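ABC transporter, substrate binding protein (Agrobacterium tumefaciens, PDB 3C9H) probably captures a solute in the periplasm and delivers it to the membrane components of an ABC transporter, and binds a magnesium ion. Local coordinates at residues 109-119 / 278-286. Numbering follows the deposited sequence.
Sequences QRSDLAMSARW and RRYLEFFMS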
loop_
_atom_site.group_PDB
_atom_site.type_symbol
_atom_site.label_atom_id
_atom_site.label_comp_id
_atom_site.label_asym_id
_atom_site.label_seq_id
_atom_site.Cartn_x
_atom_site.Cartn_y
_atom_site.Cartn_z
ATOM N N GLN A 109 14.598 -3.236 14.594
ATOM C CA GLN A 109 15.245 -2.618 15.742
ATOM C C GLN A 109 14.647 -1.221 15.957
ATOM O O GLN A 109 14.150 -0.596 15.022
ATOM C CB GLN A 109 16.769 -2.567 15.570
ATOM C CG GLN A 109 17.265 -1.814 14.344
ATOM C CD GLN A 109 18.780 -1.746 14.301
ATOM O OE1 GLN A 109 19.385 -1.037 15.086
ATOM N NE2 GLN A 109 19.395 -2.490 13.389
ATOM N N ARG A 110 14.692 -0.767 17.207
ATOM C CA ARG A 110 14.097 0.484 17.621
ATOM C C ARG A 110 14.818 1.643 16.962
ATOM O O ARG A 110 16.057 1.635 16.801
ATOM C CB ARG A 110 14.152 0.600 19.160
ATOM C CG ARG A 110 13.451 1.785 19.752
ATOM C CD ARG A 110 13.544 1.771 21.311
ATOM N NE ARG A 110 12.710 2.802 21.942
ATOM C CZ ARG A 110 11.504 2.591 22.464
ATOM N NH1 ARG A 110 10.931 1.384 22.442
ATOM N NH2 ARG A 110 10.856 3.604 23.014
ATOM N N SER A 111 14.038 2.650 16.598
ATOM C CA SER A 111 14.562 3.862 16.009
ATOM C C SER A 111 14.061 5.058 16.793
ATOM O O SER A 111 12.940 5.519 16.571
ATOM C CB SER A 111 14.107 3.989 14.557
ATOM O OG SER A 111 14.670 2.986 13.768
ATOM N N ASP A 112 14.901 5.556 17.706
ATOM C CA ASP A 112 14.560 6.697 18.552
ATOM C C ASP A 112 15.004 7.946 17.854
ATOM O O ASP A 112 16.195 8.298 17.894
ATOM C CB ASP A 112 15.252 6.607 19.913
ATOM C CG ASP A 112 14.710 5.492 20.759
ATOM O OD1 ASP A 112 13.510 5.200 20.637
ATOM O OD2 ASP A 112 15.484 4.915 21.552
ATOM N N LEU A 113 14.055 8.631 17.233
ATOM C CA LEU A 113 14.376 9.738 16.338
ATOM C C LEU A 113 13.754 11.050 16.792
ATOM O O LEU A 113 12.975 11.095 17.744
ATOM C CB LEU A 113 13.917 9.420 14.907
ATOM C CG LEU A 113 14.571 8.195 14.253
ATOM C CD1 LEU A 113 13.825 7.684 12.986
ATOM C CD2 LEU A 113 16.011 8.520 13.960
ATOM N N ALA A 114 14.115 12.095 16.050
ATOM C CA ALA A 114 13.647 13.478 16.228
ATOM C C ALA A 114 12.133 13.589 16.334
ATOM O O ALA A 114 11.625 14.129 17.289
ATOM C CB ALA A 114 14.144 14.324 15.036
ATOM N N MET A 115 11.419 13.068 15.340
ATOM C CA MET A 115 9.958 13.159 15.339
ATOM C C MET A 115 9.231 12.028 16.089
ATOM O O MET A 115 8.001 11.985 16.068
ATOM C CB MET A 115 9.442 13.257 13.895
ATOM C CG MET A 115 9.661 14.622 13.222
ATOM S SD MET A 115 8.668 15.936 13.999
ATOM C CE MET A 115 6.973 15.224 13.931
ATOM N N SER A 116 9.960 11.126 16.758
ATOM C CA SER A 116 9.327 9.943 17.363
ATOM C C SER A 116 8.235 10.262 18.387
ATOM O O SER A 116 7.106 9.791 18.270
ATOM C CB SER A 116 10.368 9.012 17.993
ATOM O OG SER A 116 11.212 8.459 17.009
ATOM N N ALA A 117 8.571 11.070 19.386
ATOM C CA ALA A 117 7.632 11.337 20.474
ATOM C C ALA A 117 6.362 12.067 19.986
ATOM O O ALA A 117 5.284 11.828 20.500
ATOM C CB ALA A 117 8.320 12.124 21.582
ATOM N N ARG A 118 6.500 12.928 18.984
ATOM C CA ARG A 118 5.365 13.686 18.443
ATOM C C ARG A 118 4.633 13.032 17.269
ATOM O O ARG A 118 3.642 13.578 16.773
ATOM C CB ARG A 118 5.846 15.066 18.048
ATOM C CG ARG A 118 6.119 15.887 19.294
ATOM C CD ARG A 118 6.192 17.299 18.987
ATOM N NE ARG A 118 7.534 17.643 18.620
ATOM C CZ ARG A 118 8.372 18.365 19.372
ATOM N NH1 ARG A 118 8.025 18.849 20.555
ATOM N NH2 ARG A 118 9.585 18.606 18.918
ATOM N N TRP A 119 5.117 11.870 16.836
ATOM C CA TRP A 119 4.479 11.129 15.749
ATOM C C TRP A 119 3.118 10.673 16.245
ATOM O O TRP A 119 3.001 10.273 17.396
ATOM C CB TRP A 119 5.332 9.929 15.325
ATOM C CG TRP A 119 5.024 9.527 13.900
ATOM C CD1 TRP A 119 4.408 8.406 13.490
ATOM C CD2 TRP A 119 5.292 10.300 12.737
ATOM N NE1 TRP A 119 4.268 8.411 12.117
ATOM C CE2 TRP A 119 4.821 9.564 11.626
ATOM C CE3 TRP A 119 5.900 11.531 12.514
ATOM C CZ2 TRP A 119 4.918 10.037 10.333
ATOM C CZ3 TRP A 119 6.004 11.997 11.213
ATOM C CH2 TRP A 119 5.528 11.255 10.147
ATOM N N ARG A 278 18.025 4.652 9.504
ATOM C CA ARG A 278 17.365 5.614 10.369
ATOM C C ARG A 278 17.353 7.015 9.770
ATOM O O ARG A 278 16.387 7.783 9.974
ATOM C CB ARG A 278 18.023 5.682 11.737
ATOM C CG ARG A 278 17.595 4.604 12.627
ATOM C CD ARG A 278 18.156 4.740 13.982
ATOM N NE ARG A 278 18.348 3.401 14.476
ATOM C CZ ARG A 278 19.505 2.757 14.522
ATOM N NH1 ARG A 278 20.646 3.328 14.239
ATOM N NH2 ARG A 278 19.500 1.538 14.961
ATOM N N ARG A 279 18.413 7.356 9.052
ATOM C CA ARG A 279 18.479 8.663 8.383
ATOM C C ARG A 279 17.378 8.800 7.335
ATOM O O ARG A 279 16.739 9.852 7.215
ATOM C CB ARG A 279 19.837 8.896 7.698
ATOM C CG ARG A 279 20.163 10.395 7.683
ATOM C CD ARG A 279 21.384 10.753 6.898
ATOM N NE ARG A 279 22.584 10.193 7.493
ATOM C CZ ARG A 279 23.816 10.371 7.024
ATOM N NH1 ARG A 279 24.035 11.084 5.921
ATOM N NH2 ARG A 279 24.841 9.789 7.647
ATOM N N TYR A 280 17.204 7.748 6.548
ATOM C CA TYR A 280 16.168 7.689 5.523
ATOM C C TYR A 280 14.765 7.722 6.173
ATOM O O TYR A 280 13.879 8.489 5.763
ATOM C CB TYR A 280 16.353 6.408 4.739
ATOM C CG TYR A 280 15.645 6.327 3.424
ATOM C CD1 TYR A 280 16.123 7.010 2.304
ATOM C CD2 TYR A 280 14.540 5.505 3.264
ATOM C CE1 TYR A 280 15.488 6.894 1.047
ATOM C CE2 TYR A 280 13.904 5.377 2.004
ATOM C CZ TYR A 280 14.391 6.075 0.914
ATOM O OH TYR A 280 13.760 5.955 -0.316
ATOM N N LEU A 281 14.577 6.908 7.205
ATOM C CA LEU A 281 13.323 6.969 7.981
ATOM C C LEU A 281 13.030 8.368 8.512
ATOM O O LEU A 281 11.929 8.903 8.345
ATOM C CB LEU A 281 13.377 5.954 9.127
ATOM C CG LEU A 281 12.197 5.916 10.071
ATOM C CD1 LEU A 281 10.825 5.787 9.312
ATOM C CD2 LEU A 281 12.398 4.812 11.109
ATOM N N GLU A 282 14.019 8.990 9.139
ATOM C CA GLU A 282 13.875 10.367 9.580
ATOM C C GLU A 282 13.454 11.284 8.415
ATOM O O GLU A 282 12.570 12.132 8.584
ATOM C CB GLU A 282 15.190 10.862 10.184
ATOM C CG GLU A 282 15.080 12.126 10.987
ATOM C CD GLU A 282 16.248 12.270 11.935
ATOM O OE1 GLU A 282 17.383 12.333 11.408
ATOM O OE2 GLU A 282 16.035 12.278 13.185
ATOM N N PHE A 283 14.063 11.111 7.241
ATOM C CA PHE A 283 13.679 11.918 6.097
ATOM C C PHE A 283 12.207 11.693 5.688
ATOM O O PHE A 283 11.467 12.651 5.458
ATOM C CB PHE A 283 14.624 11.715 4.910
ATOM C CG PHE A 283 14.218 12.503 3.698
ATOM C CD1 PHE A 283 14.595 13.835 3.556
ATOM C CD2 PHE A 283 13.396 11.936 2.746
ATOM C CE1 PHE A 283 14.173 14.568 2.446
ATOM C CE2 PHE A 283 12.959 12.669 1.625
ATOM C CZ PHE A 283 13.336 13.976 1.479
ATOM N N PHE A 284 11.787 10.432 5.619
ATOM C CA PHE A 284 10.402 10.087 5.349
ATOM C C PHE A 284 9.415 10.643 6.381
ATOM O O PHE A 284 8.256 10.817 6.055
ATOM C CB PHE A 284 10.224 8.566 5.215
ATOM C CG PHE A 284 10.441 8.057 3.803
ATOM C CD1 PHE A 284 9.435 7.345 3.133
ATOM C CD2 PHE A 284 11.629 8.326 3.131
ATOM C CE1 PHE A 284 9.621 6.898 1.841
ATOM C CE2 PHE A 284 11.823 7.893 1.831
ATOM C CZ PHE A 284 10.822 7.174 1.184
ATOM N N MET A 285 9.867 10.886 7.609
ATOM C CA MET A 285 9.018 11.417 8.690
ATOM C C MET A 285 9.033 12.949 8.726
ATOM O O MET A 285 8.140 13.558 9.332
ATOM C CB MET A 285 9.491 10.890 10.059
ATOM C CG MET A 285 9.265 9.378 10.329
ATOM S SD MET A 285 10.010 8.799 11.884
ATOM C CE MET A 285 8.751 9.367 13.034
ATOM N N SER A 286 10.041 13.546 8.075
ATOM C CA SER A 286 10.329 14.988 8.133
ATOM C C SER A 286 9.240 15.821 7.436
ATOM O O SER A 286 8.535 15.323 6.558
ATOM C CB SER A 286 11.701 15.298 7.491
ATOM O OG SER A 286 11.684 15.173 6.064
#
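Ser-111, Leu-113 and Met-115 face Arg-278, Glu-282 and Met-285 as loop 109-119 runs along the last turns of helix 274-285, with CA atoms 6.5 to 6.9 Å apart. Met-285, at the C-terminal end of the helix, makes the largest contribution to the interface. Its flexible, unbranched chain bends at the sulfur (chi3 80°), laying CE over one face of the Trp-119 indole, 3.6 Å from Trp-119 CD2, in a CH-pi contact. SD stands higher above the six-membered ring, a more distant Met-aromatic contact. On the pyrrole side, NE1 donates a hydrogen bond to Ala-131 O. Leu-113 CD1 rests 3.7 Å from Leu-281 CD2, while its other methyl lies by Glu-282. Glu-282 OE2 accepts a weak hydrogen bond from Ala-114 N at 3.5 Å, and Ala-114 CB, a small methyl, packs against the same oxygen at 3.3 Å. Ser-116 OG receives Leu-113 N at 2.9 Å and also bonds Tyr-130 OH, bracing the type I turn 113-116. The long Arg-278 chain spans Ser-111, CG against OG, to bring its charged end to Gln-109 OE1, in plane at the guanidinium edge, 2.6 Å from Arg-278 NH2 but too poorly angled for a hydrogen bond; Gln-109 NE2 bonds Pro-268 O. This loop-on-helix contact, hydrophobic with a polar margin, joins the loop after strand 108-109 to helix 274-285 in a periplasmic-binding-protein fold, away from the magnesium site.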